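Long-range contacts in maltose operon transcriptional repressor (Staphylococcus aureus subsp. aureus Mu50, PDB 3HCW), which probably represses transcription of the maltose operon, as a LacI/GalR-type regulator whose DNA binding would respond to an effector bound by its C-terminal region: residues 11-16 with 46-51; 59-64 with 84-89; 133-138 with 165-170. One frame throughout, in Å; residues are numbered along the deposited sequence.

Contact 1. Residues 11-16 with 46-51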
loop_
_atom_site.group_PDB
_atom_site.type_symbol
_atom_site.label_atom_id
_atom_site.label_comp_id
_atom_site.label_asym_id
_atom_site.label_seq_id
_atom_site.Cartn_x
_atom_site.Cartn_y
_atom_site.Cartn_z
ATOM N N GLY A 11 4.284 -22.589 -1.567
ATOM C CA GLY A 11 3.042 -21.955 -2.006
ATOM C C GLY A 11 2.417 -21.123 -0.898
ATOM O O GLY A 11 2.216 -21.604 0.216
ATOM N N LEU A 12 2.121 -19.867 -1.197
ATOM C CA LEU A 12 1.515 -18.964 -0.221
ATOM C C LEU A 12 0.049 -18.672 -0.584
ATOM O O LEU A 12 -0.218 -17.914 -1.518
ATOM C CB LEU A 12 2.327 -17.668 -0.132
ATOM C CG LEU A 12 3.860 -17.827 -0.137
ATOM C CD1 LEU A 12 4.532 -16.482 -0.189
ATOM C CD2 LEU A 12 4.397 -18.636 1.044
ATOM N N VAL A 13 -0.889 -19.268 0.156
ATOM C CA VAL A 13 -2.328 -19.070 -0.109
ATOM C C VAL A 13 -2.926 -17.783 0.487
ATOM O O VAL A 13 -3.001 -17.617 1.708
ATOM C CB VAL A 13 -3.181 -20.281 0.337
ATOM C CG1 VAL A 13 -4.613 -20.150 -0.192
ATOM C CG2 VAL A 13 -2.562 -21.576 -0.150
ATOM N N LEU A 14 -3.359 -16.895 -0.404
ATOM C CA LEU A 14 -4.009 -15.633 -0.055
ATOM C C LEU A 14 -5.536 -15.768 -0.050
ATOM O O LEU A 14 -6.097 -16.689 -0.653
ATOM C CB LEU A 14 -3.604 -14.547 -1.059
ATOM C CG LEU A 14 -2.496 -13.517 -0.810
ATOM C CD1 LEU A 14 -3.047 -12.320 -0.058
ATOM C CD2 LEU A 14 -1.280 -14.092 -0.108
ATOM N N LYS A 15 -6.191 -14.827 0.631
ATOM C CA LYS A 15 -7.653 -14.733 0.716
ATOM C C LYS A 15 -8.264 -14.266 -0.617
ATOM O O LYS A 15 -9.262 -14.825 -1.084
ATOM C CB LYS A 15 -8.022 -13.765 1.848
ATOM C CG LYS A 15 -9.499 -13.692 2.225
ATOM C CD LYS A 15 -9.851 -12.312 2.814
ATOM C CE LYS A 15 -9.155 -12.052 4.151
ATOM N NZ LYS A 15 -9.401 -10.676 4.661
ATOM N N GLY A 16 -7.653 -13.241 -1.216
ATOM C CA GLY A 16 -8.074 -12.699 -2.513
ATOM C C GLY A 16 -6.984 -11.899 -3.214
ATOM O O GLY A 16 -5.889 -11.715 -2.673
ATOM N N GLN A 46 5.592 -18.864 -4.150
ATOM C CA GLN A 46 4.581 -18.726 -5.195
ATOM C C GLN A 46 3.219 -18.364 -4.594
ATOM O O GLN A 46 2.501 -19.224 -4.051
ATOM C CB GLN A 46 4.498 -20.004 -6.026
ATOM C CG GLN A 46 3.806 -19.839 -7.373
ATOM C CD GLN A 46 3.328 -21.165 -7.946
ATOM O OE1 GLN A 46 4.095 -22.121 -8.063
ATOM N NE2 GLN A 46 2.053 -21.226 -8.305
ATOM N N THR A 47 2.894 -17.077 -4.703
ATOM C CA THR A 47 1.672 -16.480 -4.184
ATOM C C THR A 47 0.470 -16.795 -5.082
ATOM O O THR A 47 0.511 -16.511 -6.286
ATOM C CB THR A 47 1.841 -14.940 -4.106
ATOM O OG1 THR A 47 3.050 -14.616 -3.405
ATOM C CG2 THR A 47 0.665 -14.286 -3.409
ATOM N N THR A 48 -0.595 -17.361 -4.503
ATOM C CA THR A 48 -1.854 -17.593 -5.244
ATOM C C THR A 48 -2.439 -16.268 -5.732
ATOM O O THR A 48 -2.289 -15.231 -5.070
ATOM C CB THR A 48 -2.942 -18.375 -4.434
ATOM O OG1 THR A 48 -3.406 -17.589 -3.329
ATOM C CG2 THR A 48 -2.424 -19.721 -3.932
ATOM N N VAL A 49 -3.085 -16.314 -6.897
ATOM C CA VAL A 49 -3.568 -15.117 -7.583
ATOM C C VAL A 49 -5.110 -15.126 -7.723
ATOM O O VAL A 49 -5.711 -14.194 -8.274
ATOM C CB VAL A 49 -2.816 -14.939 -8.950
ATOM C CG1 VAL A 49 -3.419 -15.823 -10.059
ATOM C CG2 VAL A 49 -2.730 -13.469 -9.361
ATOM N N SER A 50 -5.735 -16.171 -7.178
ATOM C CA SER A 50 -7.178 -16.397 -7.265
ATOM C C SER A 50 -7.987 -15.427 -6.400
ATOM O O SER A 50 -7.513 -14.958 -5.363
ATOM C CB SER A 50 -7.490 -17.830 -6.846
ATOM O OG SER A 50 -8.200 -18.517 -7.848
ATOM N N ASN A 51 -9.215 -15.147 -6.829
ATOM C CA ASN A 51 -10.040 -14.099 -6.222
ATOM C C ASN A 51 -11.352 -14.584 -5.585
ATOM O O ASN A 51 -12.081 -13.797 -4.983
ATOM C CB ASN A 51 -10.307 -12.973 -7.235
ATOM C CG ASN A 51 -10.973 -13.472 -8.519
ATOM O OD1 ASN A 51 -12.193 -13.390 -8.669
ATOM N ND2 ASN A 51 -10.168 -13.985 -9.450
#
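T48 continues with its hydroxyl a ladder that L12 and Q46 begin with main-chain atoms. Two parallel bridges, G11 with Q46 and L12 with T47, define the paired part: L12 N donates to Q46 O at 3.0 Å, and T48 N returns a bond to L12 O at 3.1 Å. A regular parallel ladder would next use T48 O as acceptor; here L14 N donates to T48 OG1 instead, at 3.0 Å and with an N-H...O angle of 168°. The T48 side chain explains this exchange atom by atom. Its CB lies 4.0 Å from L12 O. From CB, a chi1 of 66° sets OG1 between the backbone N and carbonyl carbon, where it reaches L14 N. The other branch, CG2, is anti to the carbonyl carbon and lies 3.7 Å from L12 O, with V13 CA and V13 CG2 a little further off. On the opposite face, T47 CG2 meets L14 CD2 at 3.8 Å, while T47 OG1 lies beside L12 CD1 at 4.0 Å.

These are the ends of neighbouring strands in a Rossmann-like lobe; helix 25-39 covers L12 and L14 on one face, and helix 53-65 meets T48 on the other. Beyond the paired part, the two segments meet again loosely at G16 and N51 (CA to CA 4.4 Å). Chemically, T48 OG1 takes the place its own carbonyl would have in the ladder and satisfies the amide of buried L14; T48 N stays paired, and the regular strand pairing ends here, consistent with the segment's departure toward helix 53-65.

Contact 2. Residues 59-64 with 84-89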
loop_
_atom_site.group_PDB
_atom_site.type_symbol
_atom_site.label_atom_id
_atom_site.label_comp_id
_atom_site.label_asym_id
_atom_site.label_seq_id
_atom_site.Cartn_x
_atom_site.Cartn_y
_atom_site.Cartn_z
ATOM N N GLU A 59 -7.005 -23.673 -7.995
ATOM C CA GLU A 59 -5.609 -23.313 -8.233
ATOM C C GLU A 59 -4.618 -23.849 -7.197
ATOM O O GLU A 59 -3.444 -24.047 -7.514
ATOM C CB GLU A 59 -5.445 -21.807 -8.482
ATOM C CG GLU A 59 -5.078 -20.937 -7.304
ATOM C CD GLU A 59 -4.097 -19.851 -7.708
ATOM O OE1 GLU A 59 -4.410 -18.652 -7.560
ATOM O OE2 GLU A 59 -3.009 -20.199 -8.200
ATOM N N VAL A 60 -5.086 -24.099 -5.975
ATOM C CA VAL A 60 -4.250 -24.750 -4.971
ATOM C C VAL A 60 -4.158 -26.242 -5.282
ATOM O O VAL A 60 -3.082 -26.828 -5.164
ATOM C CB VAL A 60 -4.737 -24.484 -3.523
ATOM C CG1 VAL A 60 -4.079 -25.448 -2.524
ATOM C CG2 VAL A 60 -4.460 -23.030 -3.129
ATOM N N TYR A 61 -5.271 -26.841 -5.713
ATOM C CA TYR A 61 -5.282 -28.254 -6.115
ATOM C C TYR A 61 -4.357 -28.530 -7.303
ATOM O O TYR A 61 -3.728 -29.588 -7.362
ATOM C CB TYR A 61 -6.698 -28.759 -6.419
ATOM C CG TYR A 61 -6.762 -30.248 -6.676
ATOM C CD1 TYR A 61 -6.665 -31.160 -5.627
ATOM C CD2 TYR A 61 -6.906 -30.746 -7.972
ATOM C CE1 TYR A 61 -6.715 -32.531 -5.857
ATOM C CE2 TYR A 61 -6.953 -32.111 -8.212
ATOM C CZ TYR A 61 -6.861 -32.999 -7.151
ATOM O OH TYR A 61 -6.912 -34.356 -7.383
ATOM N N LYS A 62 -4.294 -27.578 -8.234
ATOM C CA LYS A 62 -3.346 -27.621 -9.345
ATOM C C LYS A 62 -1.915 -27.685 -8.814
ATOM O O LYS A 62 -1.156 -28.565 -9.216
ATOM C CB LYS A 62 -3.539 -26.422 -10.278
ATOM C CG LYS A 62 -2.723 -26.483 -11.574
ATOM C CD LYS A 62 -3.348 -25.641 -12.696
ATOM C CE LYS A 62 -3.337 -24.142 -12.392
ATOM N NZ LYS A 62 -1.972 -23.544 -12.474
ATOM N N MET A 63 -1.575 -26.786 -7.885
ATOM C CA MET A 63 -0.267 -26.801 -7.206
ATOM C C MET A 63 0.067 -28.122 -6.487
ATOM O O MET A 63 1.237 -28.509 -6.433
ATOM C CB MET A 63 -0.135 -25.618 -6.242
ATOM C CG MET A 63 -0.166 -24.255 -6.922
ATOM S SD MET A 63 -0.573 -22.885 -5.814
ATOM C CE MET A 63 1.018 -22.587 -5.054
ATOM N N ILE A 64 -0.947 -28.808 -5.947
ATOM C CA ILE A 64 -0.744 -30.133 -5.334
ATOM C C ILE A 64 -0.442 -31.174 -6.410
ATOM O O ILE A 64 0.610 -31.824 -6.385
ATOM C CB ILE A 64 -1.987 -30.688 -4.543
ATOM C CG1 ILE A 64 -2.764 -29.611 -3.763
ATOM C CG2 ILE A 64 -1.582 -31.890 -3.662
ATOM C CD1 ILE A 64 -2.026 -28.911 -2.658
ATOM N N LYS A 84 -7.839 -25.648 3.646
ATOM C CA LYS A 84 -7.094 -26.245 4.760
ATOM C C LYS A 84 -7.396 -27.747 4.840
ATOM O O LYS A 84 -6.503 -28.540 5.134
ATOM C CB LYS A 84 -7.424 -25.553 6.091
ATOM C CG LYS A 84 -6.569 -26.010 7.291
ATOM C CD LYS A 84 -6.744 -25.111 8.517
ATOM C CE LYS A 84 -8.052 -25.381 9.255
ATOM N NZ LYS A 84 -8.315 -24.364 10.312
ATOM N N GLN A 85 -8.650 -28.122 4.568
ATOM C CA GLN A 85 -9.050 -29.533 4.456
ATOM C C GLN A 85 -8.385 -30.262 3.286
ATOM O O GLN A 85 -8.047 -31.442 3.400
ATOM C CB GLN A 85 -10.573 -29.676 4.352
ATOM C CG GLN A 85 -11.248 -30.094 5.654
ATOM C CD GLN A 85 -10.684 -31.388 6.235
ATOM O OE1 GLN A 85 -10.246 -31.423 7.388
ATOM N NE2 GLN A 85 -10.688 -32.455 5.436
ATOM N N MET A 86 -8.204 -29.547 2.174
ATOM C CA MET A 86 -7.520 -30.063 0.983
ATOM C C MET A 86 -6.089 -30.495 1.317
ATOM O O MET A 86 -5.716 -31.638 1.057
ATOM C CB MET A 86 -7.543 -29.009 -0.137
ATOM C CG MET A 86 -6.917 -29.417 -1.477
ATOM S SD MET A 86 -7.142 -28.094 -2.686
ATOM C CE MET A 86 -8.833 -28.422 -3.167
ATOM N N LEU A 87 -5.319 -29.596 1.933
ATOM C CA LEU A 87 -3.934 -29.882 2.339
ATOM C C LEU A 87 -3.827 -30.977 3.398
ATOM O O LEU A 87 -2.796 -31.642 3.502
ATOM C CB LEU A 87 -3.241 -28.622 2.858
ATOM C CG LEU A 87 -3.335 -27.303 2.092
ATOM C CD1 LEU A 87 -2.712 -26.203 2.919
ATOM C CD2 LEU A 87 -2.689 -27.374 0.719
ATOM N N ILE A 88 -4.888 -31.147 4.186
ATOM C CA ILE A 88 -4.967 -32.229 5.168
ATOM C C ILE A 88 -5.257 -33.564 4.474
ATOM O O ILE A 88 -4.590 -34.569 4.755
ATOM C CB ILE A 88 -5.991 -31.906 6.296
ATOM C CG1 ILE A 88 -5.391 -30.867 7.255
ATOM C CG2 ILE A 88 -6.401 -33.169 7.074
ATOM C CD1 ILE A 88 -6.403 -30.131 8.111
ATOM N N ASP A 89 -6.228 -33.554 3.557
ATOM C CA ASP A 89 -6.581 -34.734 2.752
ATOM C C ASP A 89 -5.411 -35.240 1.906
ATOM O O ASP A 89 -5.157 -36.447 1.840
ATOM C CB ASP A 89 -7.772 -34.431 1.831
ATOM C CG ASP A 89 -9.093 -34.339 2.581
ATOM O OD1 ASP A 89 -9.913 -33.459 2.231
ATOM O OD2 ASP A 89 -9.314 -35.144 3.514
#
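E59 OE1 accepts V49 N and, more weakly, S50 N from the preceding loop, holding the helix one residue before V60, which turns toward M86 and L87 of helix 82-89. The bond from I64 N to V60 O, 3.0 Å, then spaces V60 and I64 by one helical turn, and both reach the same methyl across the contact. L87 CD2 lies 4.0 Å from V60 CG1 and 3.8 Å from I64 CD1; in each case the side chains cross at about a right angle and touch methyl to methyl.

The short axes pass 10.7 Å apart and diverge by only 18°, with N-to-C directions nearly aligned. Such a pairing is expected of successive helices in a Rossmann-like alpha/beta lobe. Strand 71-74 runs between them in sequence, and its F72 touches both I64 and L87, placing these two residues on the side facing the sheet.

M86 fills the other side of the groove. Its CG is anti to the backbone N (chi1 -178°) and chi2 is also extended, carrying the sulfur straight across to helix 53-65. There M86 SD comes within 3.8 Å of Y61 CB and 4.1 Å of V60 CG1. A bend at chi3, -80°, swings the terminal methyl along Y61, leaving M86 CE 3.9 Å from Y61 CB and oblique to the tyrosine ring. Further along, E90, just past the end of helix 82-89, touches the side chains of Y61 and I64.

Contact 3. Residues 133-138 with 165-170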
loop_
_atom_site.group_PDB
_atom_site.type_symbol
_atom_site.label_atom_id
_atom_site.label_comp_id
_atom_site.label_asym_id
_atom_site.label_seq_id
_atom_site.Cartn_x
_atom_site.Cartn_y
_atom_site.Cartn_z
ATOM N N GLU A 133 -19.343 6.268 25.024
ATOM C CA GLU A 133 -19.877 5.260 24.121
ATOM C C GLU A 133 -18.824 4.804 23.099
ATOM O O GLU A 133 -18.024 5.603 22.630
ATOM C CB GLU A 133 -21.125 5.814 23.427
ATOM C CG GLU A 133 -22.165 4.766 23.021
ATOM C CD GLU A 133 -22.214 4.509 21.517
ATOM O OE1 GLU A 133 -22.346 5.484 20.741
ATOM O OE2 GLU A 133 -22.143 3.327 21.112
ATOM N N LEU A 134 -18.830 3.512 22.774
ATOM C CA LEU A 134 -17.865 2.923 21.841
ATOM C C LEU A 134 -18.540 2.256 20.640
ATOM O O LEU A 134 -19.614 1.662 20.767
ATOM C CB LEU A 134 -16.984 1.900 22.563
ATOM C CG LEU A 134 -16.143 2.363 23.757
ATOM C CD1 LEU A 134 -15.751 1.200 24.648
ATOM C CD2 LEU A 134 -14.914 3.110 23.283
ATOM N N ILE A 135 -17.897 2.364 19.477
ATOM C CA ILE A 135 -18.360 1.728 18.237
ATOM C C ILE A 135 -17.220 0.900 17.637
ATOM O O ILE A 135 -16.113 1.413 17.449
ATOM C CB ILE A 135 -18.848 2.783 17.198
ATOM C CG1 ILE A 135 -19.951 3.669 17.781
ATOM C CG2 ILE A 135 -19.347 2.101 15.917
ATOM C CD1 ILE A 135 -19.900 5.127 17.310
ATOM N N PHE A 136 -17.482 -0.383 17.379
ATOM C CA PHE A 136 -16.552 -1.227 16.633
ATOM C C PHE A 136 -17.096 -1.487 15.236
ATOM O O PHE A 136 -18.233 -1.928 15.074
ATOM C CB PHE A 136 -16.291 -2.570 17.329
ATOM C CG PHE A 136 -15.059 -3.295 16.822
ATOM C CD1 PHE A 136 -13.827 -3.138 17.475
ATOM C CD2 PHE A 136 -15.128 -4.138 15.702
ATOM C CE1 PHE A 136 -12.678 -3.800 17.020
ATOM C CE2 PHE A 136 -13.989 -4.805 15.233
ATOM C CZ PHE A 136 -12.760 -4.636 15.896
ATOM N N ILE A 137 -16.267 -1.222 14.232
ATOM C CA ILE A 137 -16.658 -1.430 12.847
ATOM C C ILE A 137 -15.864 -2.588 12.242
ATOM O O ILE A 137 -14.635 -2.604 12.286
ATOM C CB ILE A 137 -16.520 -0.127 12.013
ATOM C CG1 ILE A 137 -17.289 1.017 12.683
ATOM C CG2 ILE A 137 -17.014 -0.344 10.589
ATOM C CD1 ILE A 137 -17.351 2.300 11.872
ATOM N N THR A 138 -16.575 -3.567 11.697
ATOM C CA THR A 138 -15.937 -4.752 11.132
ATOM C C THR A 138 -16.376 -5.053 9.688
ATOM O O THR A 138 -17.326 -4.450 9.171
ATOM C CB THR A 138 -16.098 -5.995 12.066
ATOM O OG1 THR A 138 -15.204 -7.030 11.643
ATOM C CG2 THR A 138 -17.539 -6.517 12.085
ATOM N N GLN A 165 -21.706 -0.495 20.459
ATOM C CA GLN A 165 -22.355 -1.171 19.351
ATOM C C GLN A 165 -21.332 -1.762 18.362
ATOM O O GLN A 165 -20.193 -1.301 18.288
ATOM C CB GLN A 165 -23.309 -0.209 18.648
ATOM C CG GLN A 165 -22.633 0.959 17.966
ATOM C CD GLN A 165 -23.589 1.816 17.184
ATOM O OE1 GLN A 165 -23.813 2.979 17.524
ATOM N NE2 GLN A 165 -24.164 1.256 16.124
ATOM N N ILE A 166 -21.746 -2.797 17.630
ATOM C CA ILE A 166 -20.936 -3.417 16.570
ATOM C C ILE A 166 -21.641 -3.128 15.248
ATOM O O ILE A 166 -22.861 -3.302 15.128
ATOM C CB ILE A 166 -20.793 -4.980 16.748
ATOM C CG1 ILE A 166 -20.366 -5.389 18.174
ATOM C CG2 ILE A 166 -19.852 -5.590 15.700
ATOM C CD1 ILE A 166 -18.981 -4.899 18.619
ATOM N N ILE A 167 -20.880 -2.657 14.267
ATOM C CA ILE A 167 -21.393 -2.445 12.920
ATOM C C ILE A 167 -20.584 -3.318 11.973
ATOM O O ILE A 167 -19.353 -3.238 11.945
ATOM C CB ILE A 167 -21.280 -0.966 12.468
ATOM C CG1 ILE A 167 -22.145 -0.056 13.346
ATOM C CG2 ILE A 167 -21.630 -0.813 10.969
ATOM C CD1 ILE A 167 -21.893 1.428 13.130
ATOM N N GLU A 168 -21.280 -4.165 11.221
ATOM C CA GLU A 168 -20.661 -4.948 10.169
ATOM C C GLU A 168 -21.005 -4.310 8.829
ATOM O O GLU A 168 -22.170 -4.043 8.530
ATOM C CB GLU A 168 -21.153 -6.385 10.217
ATOM C CG GLU A 168 -20.255 -7.364 9.500
ATOM C CD GLU A 168 -20.877 -8.740 9.420
ATOM O OE1 GLU A 168 -21.955 -8.871 8.798
ATOM O OE2 GLU A 168 -20.286 -9.690 9.975
ATOM N N THR A 169 -19.987 -4.054 8.024
ATOM C CA THR A 169 -20.188 -3.309 6.797
ATOM C C THR A 169 -19.292 -3.821 5.693
ATOM O O THR A 169 -18.260 -4.442 5.966
ATOM C CB THR A 169 -19.954 -1.789 7.022
ATOM O OG1 THR A 169 -20.163 -1.071 5.798
ATOM C CG2 THR A 169 -18.546 -1.527 7.536
ATOM N N SER A 170 -19.702 -3.589 4.447
ATOM C CA SER A 170 -18.798 -3.751 3.312
ATOM C C SER A 170 -18.010 -2.448 3.153
ATOM O O SER A 170 -18.421 -1.407 3.666
ATOM C CB SER A 170 -19.596 -4.021 2.043
ATOM O OG SER A 170 -20.477 -2.938 1.783
#
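A chi1 of 65° lifts CG of Q165 between its own backbone N and carbonyl carbon, and a chi1 of -56° sends CG1 of I135 anti to its carbonyl carbon; together these torsions lay the two side chains alongside each other, with Q165 CG 3.8 Å from I135 CG1. The extended glutamine chain keeps Q165 OE1 near the same methylene. On this face the row continues through I135 CG2, 3.8 Å from I167 CD1, and ends where I137 CG2 meets T169 CG2 at 3.6 Å, the tightest of these apolar approaches. The reverse face carries F136 CB against I166 CD1, 3.8 Å, and T138 CG2 crossing the CG methylene of E168.

Between the two rows runs an uninterrupted parallel ladder with four bridges, I135-Q165 to T138-E168. Its five bonds pass back and forth; F136 supplies both a donor and an acceptor, F136 N to Q165 O at 3.0 Å and I167 N to F136 O at 2.9 Å. T138 does likewise, its N bonding I167 O at 2.8 Å and its O receiving T169 N. The strand axes differ by 21°, the gentle twist of such a sheet.

The pair closes the beta-alpha-beta unit 133-139, 144-159, 163-169. Helix 144-159 packs over the F136 and I166 face, where F153 meets the F136 ring and S146 binds T138 OG1; helix 173-187 lies against Q165 and T169. Strand 194-198 flanks 133-139 on its other side, leaving 163-169 outermost within the chain.

Along the chain the contacts open and close in series. Contacts 1 and 2 are neighbours, their centres 12 Å apart, because strand 44-47 leads into helix 53-65; they touch through the loop after that strand and the start of segment 59-64, and Q46 also packs on M63. Contact 3 lies on the opposite side of the chain's centre, its centre 29 Å from that of contact 1 and 35 Å from that of contact 2. Contacts 1 and 3 each pair an outermost strand, 44-47 or 163-169, with its inner neighbour, at the two ends of one sheet as counted through the chain. This fits the two-lobed periplasmic-binding-protein fold, whose interlobe cleft probably receives the effector.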